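Local coordinates for protein bifunctional enzyme IspD/IspF (Campylobacter jejuni, PDB 1W55) that makes 4-diphosphocytidyl-2-C-methyl-D-erythritol from CTP and methylerythritol phosphate, and separately cyclises its 2-phosphate to methylerythritol 2,4-cyclodiphosphate with release of CMP, at residues 5-10 with 78-83; 9-14 with 51-56; 35-40 with 95-100. One frame throughout, in Å; residues are numbered along the deposited sequence.

Contact 1 of 3, residues 5-10 with 78-83. With C (cytidine-5'-monophosphate), chain D.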
loop_
_atom_site.group_PDB
_atom_site.type_symbol
_atom_site.label_atom_id
_atom_site.label_comp_id
_atom_site.label_asym_id
_atom_site.label_seq_id
_atom_site.Cartn_x
_atom_site.Cartn_y
_atom_site.Cartn_z
ATOM N N SER A 5 26.080 18.160 24.674
ATOM C CA SER A 5 24.738 18.250 25.246
ATOM C C SER A 5 23.751 18.694 24.162
ATOM O O SER A 5 24.154 19.040 23.057
ATOM C CB SER A 5 24.712 19.227 26.422
ATOM O OG SER A 5 25.527 18.774 27.486
ATOM N N LEU A 6 22.459 18.655 24.481
ATOM C CA LEU A 6 21.420 19.032 23.532
ATOM C C LEU A 6 20.502 20.088 24.144
ATOM O O LEU A 6 20.035 19.924 25.277
ATOM C CB LEU A 6 20.614 17.802 23.070
ATOM C CG LEU A 6 19.389 18.041 22.164
ATOM C CD1 LEU A 6 19.816 18.555 20.797
ATOM C CD2 LEU A 6 18.507 16.786 22.015
ATOM N N ILE A 7 20.283 21.180 23.405
ATOM C CA ILE A 7 19.257 22.157 23.764
ATOM C C ILE A 7 18.171 22.167 22.695
ATOM O O ILE A 7 18.433 22.469 21.522
ATOM C CB ILE A 7 19.839 23.580 23.950
ATOM C CG1 ILE A 7 20.878 23.617 25.085
ATOM C CG2 ILE A 7 18.708 24.587 24.207
ATOM C CD1 ILE A 7 21.627 24.965 25.194
ATOM N N MET A 8 16.954 21.814 23.106
ATOM C CA MET A 8 15.788 21.894 22.230
ATOM C C MET A 8 15.065 23.204 22.501
ATOM O O MET A 8 14.680 23.492 23.634
ATOM C CB MET A 8 14.845 20.700 22.448
ATOM C CG MET A 8 15.452 19.327 22.131
ATOM S SD MET A 8 16.044 19.130 20.423
ATOM C CE MET A 8 14.502 19.338 19.488
ATOM N N LEU A 9 14.884 24.002 21.461
ATOM C CA LEU A 9 14.261 25.310 21.629
ATOM C C LEU A 9 12.762 25.208 21.353
ATOM O O LEU A 9 12.359 25.023 20.221
ATOM C CB LEU A 9 14.942 26.345 20.713
ATOM C CG LEU A 9 16.403 26.680 21.071
ATOM C CD1 LEU A 9 17.031 27.528 20.004
ATOM C CD2 LEU A 9 16.523 27.386 22.438
ATOM N N ALA A 10 11.948 25.340 22.394
ATOM C CA ALA A 10 10.521 25.039 22.302
ATOM C C ALA A 10 9.643 26.065 23.017
ATOM O O ALA A 10 8.472 25.790 23.288
ATOM C CB ALA A 10 10.247 23.641 22.862
ATOM N N GLU A 78 17.550 34.659 23.578
ATOM C CA GLU A 78 17.426 34.705 25.035
ATOM C C GLU A 78 17.081 33.360 25.666
ATOM O O GLU A 78 17.672 32.996 26.684
ATOM C CB GLU A 78 16.465 35.784 25.535
ATOM C CG GLU A 78 16.784 36.138 26.986
ATOM C CD GLU A 78 15.815 37.101 27.646
ATOM O OE1 GLU A 78 14.752 37.421 27.075
ATOM O OE2 GLU A 78 16.137 37.545 28.769
ATOM N N SER A 79 16.138 32.622 25.086
ATOM C CA SER A 79 15.866 31.267 25.578
ATOM C C SER A 79 17.134 30.428 25.534
ATOM O O SER A 79 17.462 29.731 26.493
ATOM C CB SER A 79 14.759 30.591 24.769
ATOM O OG SER A 79 13.571 31.365 24.801
ATOM N N LEU A 80 17.855 30.529 24.421
ATOM C CA LEU A 80 19.106 29.807 24.217
ATOM C C LEU A 80 20.160 30.172 25.270
ATOM O O LEU A 80 20.782 29.292 25.872
ATOM C CB LEU A 80 19.649 30.066 22.796
ATOM C CG LEU A 80 20.943 29.320 22.425
ATOM C CD1 LEU A 80 20.892 27.819 22.799
ATOM C CD2 LEU A 80 21.255 29.492 20.945
ATOM N N LYS A 81 20.346 31.474 25.481
ATOM C CA LYS A 81 21.325 31.978 26.440
ATOM C C LYS A 81 21.051 31.447 27.844
ATOM O O LYS A 81 21.977 31.025 28.552
ATOM C CB LYS A 81 21.347 33.515 26.423
ATOM C CG LYS A 81 22.122 34.164 27.569
ATOM C CD LYS A 81 22.140 35.686 27.440
ATOM C CE LYS A 81 23.280 36.296 28.258
ATOM N NZ LYS A 81 23.559 37.692 27.813
ATOM N N LYS A 82 19.783 31.459 28.246
ATOM C CA LYS A 82 19.401 30.937 29.558
ATOM C C LYS A 82 19.671 29.440 29.663
ATOM O O LYS A 82 20.196 28.974 30.670
ATOM C CB LYS A 82 17.932 31.232 29.865
ATOM C CG LYS A 82 17.603 32.718 30.006
ATOM C CD LYS A 82 16.094 32.945 30.022
ATOM C CE LYS A 82 15.468 32.440 31.329
ATOM N NZ LYS A 82 14.002 32.700 31.386
ATOM N N ALA A 83 19.334 28.691 28.617
ATOM C CA ALA A 83 19.545 27.239 28.629
ATOM C C ALA A 83 21.026 26.868 28.633
ATOM O O ALA A 83 21.408 25.845 29.207
ATOM C CB ALA A 83 18.828 26.582 27.456
HETATM O OP3 C D . 11.499 30.432 13.929
HETATM P P C D . 11.612 31.168 15.242
HETATM O OP1 C D . 10.316 31.815 15.662
HETATM O OP2 C D . 12.848 32.027 15.379
HETATM O "O5'" C D . 11.755 30.002 16.345
HETATM C "C5'" C D . 12.828 29.071 16.324
HETATM C "C4'" C D . 12.762 28.170 17.558
HETATM O "O4'" C D . 13.092 28.892 18.751
HETATM C "C3'" C D . 11.385 27.573 17.775
HETATM O "O3'" C D . 11.570 26.195 18.039
HETATM C "C2'" C D . 10.835 28.274 18.998
HETATM O "O2'" C D . 9.982 27.445 19.779
HETATM C "C1'" C D . 12.099 28.659 19.750
HETATM N N1 C D . 11.888 29.877 20.531
HETATM C C2 C D . 12.218 29.862 21.896
HETATM O O2 C D . 12.688 28.819 22.425
HETATM N N3 C D . 12.022 30.984 22.619
HETATM C C4 C D . 11.502 32.107 22.056
HETATM N N4 C D . 11.307 33.220 22.811
HETATM C C5 C D . 11.168 32.134 20.706
HETATM C C6 C D . 11.375 30.985 19.952
#
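Leu9 and Ser79, whose side chains approach each other across strand 5-9 and helix 78-83, both reach the flat cytosine of the bound CMP. Ser79 comes in at N3, its OG giving a hydrogen bond of 2.7 Å to that atom from a position tilted out of the ring plane, while its CB stands on the same side of the plane. Leu9 lies nearer the sugar end, with CB 3.8 Å from the base O2. Over the opposite face runs the backbone from Ala11 to Gly12, and Ala11 CB comes from that side at the O2/N3 edge. The base sits at the C-terminal ends of the parallel strands of a GT-A-type alpha/beta sheet. Helix 76-84 belongs to the beta-alpha-beta crossover that leads from strand 68-71 to strand 91-96, and it runs roughly antiparallel to strand 5-9, at 150° with the axes 9.4 Å apart.

Behind the nucleotide no hydrogen bond joins the two elements, and the contact is mostly between hydrocarbon side chains. Ile7 points at the helix and uses both its ends: CG2 sits 3.8 Å from Ala83 CB, and CD1 touches Leu80 CD1 at the same distance, the two side chains crossing at about a right angle. Leu80 holds CG opposite its own backbone N (chi1 -178°), which carries CD1 across to Ile7. Val94 of the neighbouring strand adds to this layer by touching both Leu9 and Leu80. Leu9 CD2 lies over the helix backbone, 3.9 Å from Leu80 N and 4.1 Å from Leu80 CB.

Contact 2 of 3, residues 9-14 with 51-56; sequences LAAGNS and VVTSSN. With C (cytidine-5'-monophosphate), chain D.
Thr53 OG1 is where the two segments and the nucleotide come together: it accepts a hydrogen bond from Ala10 N at 3.0 Å, fairly straight at 159°, and donates one to O2 of the cytosine, also at 3.0 Å. A chi1 of 68° wedges OG1 between the backbone N and the carbonyl carbon of Thr53, turned to the loop and the base together. Ala10 N also makes a weak, bent bond to Thr53 O. O2 is gripped a second time by Ala11 N at 3.1 Å. The ribose is held by two carbonyls of the loop: Leu9 O receives the O3' hydroxyl in a short bond of 2.6 Å, and Ala11 O receives O2' at 2.8 Å. Further along, Gly12 N donates to Ser55 OG at 3.0 Å and 155°. A water bridges Ala10 O, Ser55 N and Asn56 ND2, while Gln24 also donates to Ala10 O.

Residues 9-14 form the start of the signature loop of IspD-type cytidylyltransferases, leaving the end of strand 4-9 alongside strand 50-54 in the same direction. With positive phi, Gly12 lets the chain pass over one face of the cytosine; Ala11 CB, on the same side, approaches O2 and N3 at the rim of the ring.

Thr53 CG2, the methyl branch, meets Leu9 CD2 at 3.7 Å, the two side chains crossing obliquely. Ala10 CB rests 3.9 Å from Val52 CG1. At the outer end, Ala11 CB packs beside Ser55 OG.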
loop_
_atom_site.group_PDB
_atom_site.type_symbol
_atom_site.label_atom_id
_atom_site.label_comp_id
_atom_site.label_asym_id
_atom_site.label_seq_id
_atom_site.Cartn_x
_atom_site.Cartn_y
_atom_site.Cartn_z
ATOM N N LEU A 9 14.884 24.002 21.461
ATOM C CA LEU A 9 14.261 25.310 21.629
ATOM C C LEU A 9 12.762 25.208 21.353
ATOM O O LEU A 9 12.359 25.023 20.221
ATOM C CB LEU A 9 14.942 26.345 20.713
ATOM C CG LEU A 9 16.403 26.680 21.071
ATOM C CD1 LEU A 9 17.031 27.528 20.004
ATOM C CD2 LEU A 9 16.523 27.386 22.438
ATOM N N ALA A 10 11.948 25.340 22.394
ATOM C CA ALA A 10 10.521 25.039 22.302
ATOM C C ALA A 10 9.643 26.065 23.017
ATOM O O ALA A 10 8.472 25.790 23.288
ATOM C CB ALA A 10 10.247 23.641 22.862
ATOM N N ALA A 11 10.203 27.235 23.320
ATOM C CA ALA A 11 9.449 28.293 23.995
ATOM C C ALA A 11 8.859 29.295 23.009
ATOM O O ALA A 11 9.056 29.188 21.802
ATOM C CB ALA A 11 10.325 29.003 25.039
ATOM N N GLY A 12 8.125 30.268 23.539
ATOM C CA GLY A 12 7.478 31.285 22.730
ATOM C C GLY A 12 6.184 30.809 22.091
ATOM O O GLY A 12 5.935 29.603 21.962
ATOM N N ASN A 13 5.360 31.768 21.688
ATOM C CA ASN A 13 4.081 31.456 21.081
ATOM C C ASN A 13 3.873 32.281 19.830
ATOM O O ASN A 13 3.441 33.435 19.894
ATOM C CB ASN A 13 2.928 31.653 22.077
ATOM C CG ASN A 13 1.570 31.244 21.497
ATOM O OD1 ASN A 13 1.439 30.195 20.848
ATOM N ND2 ASN A 13 0.556 32.079 21.725
ATOM N N SER A 14 4.204 31.679 18.692
ATOM C CA SER A 14 4.054 32.336 17.405
ATOM C C SER A 14 2.604 32.253 16.957
ATOM O O SER A 14 1.963 31.200 17.082
ATOM C CB SER A 14 4.971 31.690 16.361
ATOM O OG SER A 14 5.837 32.646 15.762
ATOM N N VAL A 51 18.304 19.750 27.427
ATOM C CA VAL A 51 17.546 20.894 27.918
ATOM C C VAL A 51 16.447 21.271 26.929
ATOM O O VAL A 51 16.657 21.264 25.719
ATOM C CB VAL A 51 18.476 22.107 28.219
ATOM C CG1 VAL A 51 17.680 23.300 28.776
ATOM C CG2 VAL A 51 19.583 21.701 29.201
ATOM N N VAL A 52 15.267 21.564 27.452
ATOM C CA VAL A 52 14.161 22.057 26.636
ATOM C C VAL A 52 13.705 23.408 27.182
ATOM O O VAL A 52 13.345 23.519 28.350
ATOM C CB VAL A 52 12.954 21.082 26.638
ATOM C CG1 VAL A 52 11.829 21.601 25.734
ATOM C CG2 VAL A 52 13.373 19.673 26.226
ATOM N N THR A 53 13.720 24.433 26.336
ATOM C CA THR A 53 13.172 25.720 26.747
ATOM C C THR A 53 11.670 25.690 26.528
ATOM O O THR A 53 11.193 25.124 25.546
ATOM C CB THR A 53 13.807 26.891 25.976
ATOM O OG1 THR A 53 13.398 26.832 24.605
ATOM C CG2 THR A 53 15.325 26.773 25.932
ATOM N N SER A 54 10.929 26.308 27.443
ATOM C CA SER A 54 9.495 26.129 27.480
ATOM C C SER A 54 8.766 27.353 28.040
ATOM O O SER A 54 9.289 28.051 28.898
ATOM C CB SER A 54 9.160 24.882 28.314
ATOM O OG SER A 54 7.762 24.626 28.293
ATOM N N SER A 55 7.557 27.591 27.529
ATOM C CA SER A 55 6.633 28.593 28.068
ATOM C C SER A 55 5.531 27.919 28.876
ATOM O O SER A 55 4.615 28.592 29.358
ATOM C CB SER A 55 5.979 29.391 26.938
ATOM O OG SER A 55 6.917 30.244 26.321
ATOM N N ASN A 56 5.606 26.592 28.990
ATOM C CA ASN A 56 4.613 25.783 29.703
ATOM C C ASN A 56 5.293 24.633 30.443
ATOM O O ASN A 56 5.014 23.455 30.163
ATOM C CB ASN A 56 3.574 25.194 28.737
ATOM C CG ASN A 56 3.106 26.179 27.676
ATOM O OD1 ASN A 56 1.974 26.665 27.715
ATOM N ND2 ASN A 56 3.967 26.449 26.698
HETATM O OP3 C D . 11.499 30.432 13.929
HETATM P P C D . 11.612 31.168 15.242
HETATM O OP1 C D . 10.316 31.815 15.662
HETATM O OP2 C D . 12.848 32.027 15.379
HETATM O "O5'" C D . 11.755 30.002 16.345
HETATM C "C5'" C D . 12.828 29.071 16.324
HETATM C "C4'" C D . 12.762 28.170 17.558
HETATM O "O4'" C D . 13.092 28.892 18.751
HETATM C "C3'" C D . 11.385 27.573 17.775
HETATM O "O3'" C D . 11.570 26.195 18.039
HETATM C "C2'" C D . 10.835 28.274 18.998
HETATM O "O2'" C D . 9.982 27.445 19.779
HETATM C "C1'" C D . 12.099 28.659 19.750
HETATM N N1 C D . 11.888 29.877 20.531
HETATM C C2 C D . 12.218 29.862 21.896
HETATM O O2 C D . 12.688 28.819 22.425
HETATM N N3 C D . 12.022 30.984 22.619
HETATM C C4 C D . 11.502 32.107 22.056
HETATM N N4 C D . 11.307 33.220 22.811
HETATM C C5 C D . 11.168 32.134 20.706
HETATM C C6 C D . 11.375 30.985 19.952
HETATM O O HOH W 1 6.496 26.114 25.301
#

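Contact 3 of 3, residues 35-40 with 95-100; sequences LYATKN and SDVARV. With C (cytidine-5'-monophosphate), chain D; EDO (1,2-ethanediol), chain F.
Apolar contacts carry most of the meeting. A chi1 of -170° turns Val100 CG1 onto the ring of Tyr36, where it presses on CD2 at 3.5 Å, the side chains crossing at about a right angle. Ala37 points at the turn: its CB has Val97 CB and Val100 CG1 as apolar neighbours, both at 4.3 Å, and the same methyl packs against a backbone carbonyl, 3.3 Å from Val97 O. Being small, it lets the helix come close.

Polar links across the contact run through a water. It accepts from Asn40 ND2 at 2.8 Å, while Ala37 O and Val100 O each lie 3.0 Å from it as acceptors. Asn40 ND2 also donates to Val102 O.

The ionic interactions lie on the turn and lead outward from it. Residues 96-99 form a type I turn, and Arg99 NE folds back to make a salt bridge of 2.9 Å with Asp96 OD2, arriving on the anti side and out of the carboxylate plane. Arg99 NH2 and Asp96 OD2 also share O1 of an ethanediol, probably from the crystallisation liquor. Arg99 has a second carboxylate in Asp128 of the second subunit, and Asp96 OD1 pairs with Arg76.

The turn is therefore two-sided: helix 33-42 backs it with hydrocarbon and one water, while its charged side holds Asp96 beside the CMP ribose and connects the pocket to the partner subunit.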
loop_
_atom_site.group_PDB
_atom_site.type_symbol
_atom_site.label_atom_id
_atom_site.label_comp_id
_atom_site.label_asym_id
_atom_site.label_seq_id
_atom_site.Cartn_x
_atom_site.Cartn_y
_atom_site.Cartn_z
ATOM N N LEU A 35 7.782 16.849 22.189
ATOM C CA LEU A 35 8.314 15.612 22.752
ATOM C C LEU A 35 8.760 14.674 21.630
ATOM O O LEU A 35 9.840 14.092 21.700
ATOM C CB LEU A 35 7.293 14.954 23.690
ATOM C CG LEU A 35 7.673 13.644 24.392
ATOM C CD1 LEU A 35 8.968 13.783 25.256
ATOM C CD2 LEU A 35 6.487 13.149 25.234
ATOM N N TYR A 36 7.953 14.562 20.578
ATOM C CA TYR A 36 8.358 13.791 19.405
ATOM C C TYR A 36 9.717 14.256 18.836
ATOM O O TYR A 36 10.598 13.436 18.582
ATOM C CB TYR A 36 7.273 13.840 18.323
ATOM C CG TYR A 36 7.526 12.905 17.166
ATOM C CD1 TYR A 36 6.892 11.664 17.096
ATOM C CD2 TYR A 36 8.403 13.262 16.132
ATOM C CE1 TYR A 36 7.126 10.793 16.018
ATOM C CE2 TYR A 36 8.643 12.410 15.056
ATOM C CZ TYR A 36 8.006 11.176 15.006
ATOM O OH TYR A 36 8.255 10.334 13.946
ATOM N N ALA A 37 9.878 15.561 18.627
ATOM C CA ALA A 37 11.140 16.109 18.093
ATOM C C ALA A 37 12.335 15.861 19.018
ATOM O O ALA A 37 13.423 15.500 18.552
ATOM C CB ALA A 37 10.999 17.608 17.795
ATOM N N THR A 38 12.128 16.043 20.322
ATOM C CA THR A 38 13.176 15.824 21.322
ATOM C C THR A 38 13.590 14.350 21.381
ATOM O O THR A 38 14.786 14.037 21.389
ATOM C CB THR A 38 12.737 16.333 22.716
ATOM O OG1 THR A 38 12.313 17.700 22.625
ATOM C CG2 THR A 38 13.917 16.413 23.635
ATOM N N LYS A 39 12.599 13.459 21.391
ATOM C CA LYS A 39 12.841 12.014 21.384
ATOM C C LYS A 39 13.663 11.612 20.167
ATOM O O LYS A 39 14.615 10.851 20.293
ATOM C CB LYS A 39 11.520 11.223 21.401
ATOM C CG LYS A 39 10.904 11.075 22.784
ATOM C CD LYS A 39 9.712 10.126 22.747
ATOM C CE LYS A 39 9.270 9.723 24.136
ATOM N NZ LYS A 39 7.910 9.114 24.094
ATOM N N ASN A 40 13.279 12.127 18.999
ATOM C CA ASN A 40 13.986 11.887 17.737
ATOM C C ASN A 40 15.494 12.214 17.797
ATOM O O ASN A 40 16.335 11.360 17.504
ATOM C CB ASN A 40 13.304 12.682 16.614
ATOM C CG ASN A 40 13.980 12.502 15.253
ATOM O OD1 ASN A 40 14.065 11.380 14.727
ATOM N ND2 ASN A 40 14.449 13.618 14.663
ATOM N N SER A 95 18.677 22.946 18.531
ATOM C CA SER A 95 17.687 22.688 17.493
ATOM C C SER A 95 16.315 23.279 17.800
ATOM O O SER A 95 15.873 23.276 18.948
ATOM C CB SER A 95 17.568 21.178 17.242
ATOM O OG SER A 95 17.053 20.900 15.951
ATOM N N ASP A 96 15.659 23.802 16.764
ATOM C CA ASP A 96 14.246 24.179 16.833
ATOM C C ASP A 96 13.384 22.918 16.979
ATOM O O ASP A 96 13.562 21.981 16.209
ATOM C CB ASP A 96 13.838 24.894 15.541
ATOM C CG ASP A 96 14.790 26.037 15.148
ATOM O OD1 ASP A 96 15.374 26.704 16.029
ATOM O OD2 ASP A 96 14.994 26.352 13.961
ATOM N N VAL A 97 12.444 22.873 17.930
ATOM C CA VAL A 97 11.530 21.711 17.991
ATOM C C VAL A 97 10.668 21.616 16.754
ATOM O O VAL A 97 10.220 20.532 16.399
ATOM C CB VAL A 97 10.543 21.670 19.212
ATOM C CG1 VAL A 97 11.197 21.119 20.436
ATOM C CG2 VAL A 97 9.858 23.002 19.463
ATOM N N ALA A 98 10.424 22.750 16.107
ATOM C CA ALA A 98 9.562 22.784 14.932
ATOM C C ALA A 98 10.206 22.137 13.705
ATOM O O ALA A 98 9.540 21.939 12.694
ATOM C CB ALA A 98 9.103 24.211 14.631
ATOM N N ARG A 99 11.492 21.798 13.810
ATOM C CA ARG A 99 12.170 20.946 12.825
ATOM C C ARG A 99 12.094 19.493 13.300
ATOM O O ARG A 99 12.992 18.985 13.988
ATOM C CB ARG A 99 13.626 21.384 12.634
ATOM C CG ARG A 99 13.748 22.762 12.031
ATOM C CD ARG A 99 15.180 23.234 11.885
ATOM N NE ARG A 99 15.290 24.659 11.589
ATOM C CZ ARG A 99 15.148 25.200 10.377
ATOM N NH1 ARG A 99 14.898 24.438 9.319
ATOM N NH2 ARG A 99 15.278 26.511 10.220
ATOM N N VAL A 100 11.004 18.832 12.931
ATOM C CA VAL A 100 10.592 17.607 13.612
ATOM C C VAL A 100 11.268 16.338 13.113
ATOM O O VAL A 100 11.643 15.494 13.919
ATOM C CB VAL A 100 9.050 17.439 13.594
ATOM C CG1 VAL A 100 8.641 16.316 14.500
ATOM C CG2 VAL A 100 8.386 18.706 14.052
HETATM O OP3 C D . 11.499 30.432 13.929
HETATM P P C D . 11.612 31.168 15.242
HETATM O OP1 C D . 10.316 31.815 15.662
HETATM O OP2 C D . 12.848 32.027 15.379
HETATM O "O5'" C D . 11.755 30.002 16.345
HETATM C "C5'" C D . 12.828 29.071 16.324
HETATM C "C4'" C D . 12.762 28.170 17.558
HETATM O "O4'" C D . 13.092 28.892 18.751
HETATM C "C3'" C D . 11.385 27.573 17.775
HETATM O "O3'" C D . 11.570 26.195 18.039
HETATM C "C2'" C D . 10.835 28.274 18.998
HETATM O "O2'" C D . 9.982 27.445 19.779
HETATM C "C1'" C D . 12.099 28.659 19.750
HETATM N N1 C D . 11.888 29.877 20.531
HETATM C C2 C D . 12.218 29.862 21.896
HETATM O O2 C D . 12.688 28.819 22.425
HETATM N N3 C D . 12.022 30.984 22.619
HETATM C C4 C D . 11.502 32.107 22.056
HETATM N N4 C D . 11.307 33.220 22.811
HETATM C C5 C D . 11.168 32.134 20.706
HETATM C C6 C D . 11.375 30.985 19.952
HETATM C C1 EDO F . 17.072 28.936 12.686
HETATM O O1 EDO F . 15.710 28.576 12.514
HETATM C C2 EDO F . 17.857 28.560 11.448
HETATM O O2 EDO F . 17.189 29.060 10.313
HETATM O O HOH W 2 13.964 16.240 15.667
#

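In the fold
All three contacts belong to the N-terminal cytidylyltransferase part and share one sheet, in which strand 4-9 runs between 50-54 and 91-96. Contacts 1 and 2 start from the same strand end, with centres 9 Å apart; contact 3 lies 13 Å and 11 Å from them. Along the chain the segments come in the order 5-10, 9-14, 35-40, 51-56, 78-83, 95-100, so contact 3 alternates with both others. Helix 76-84 packs on the sheet side of Ile7 and Leu9, helix 33-42 on that of Leu6 and Met8. The strand ends thus bring base-binding and ribose-binding residues to a single CMP pocket.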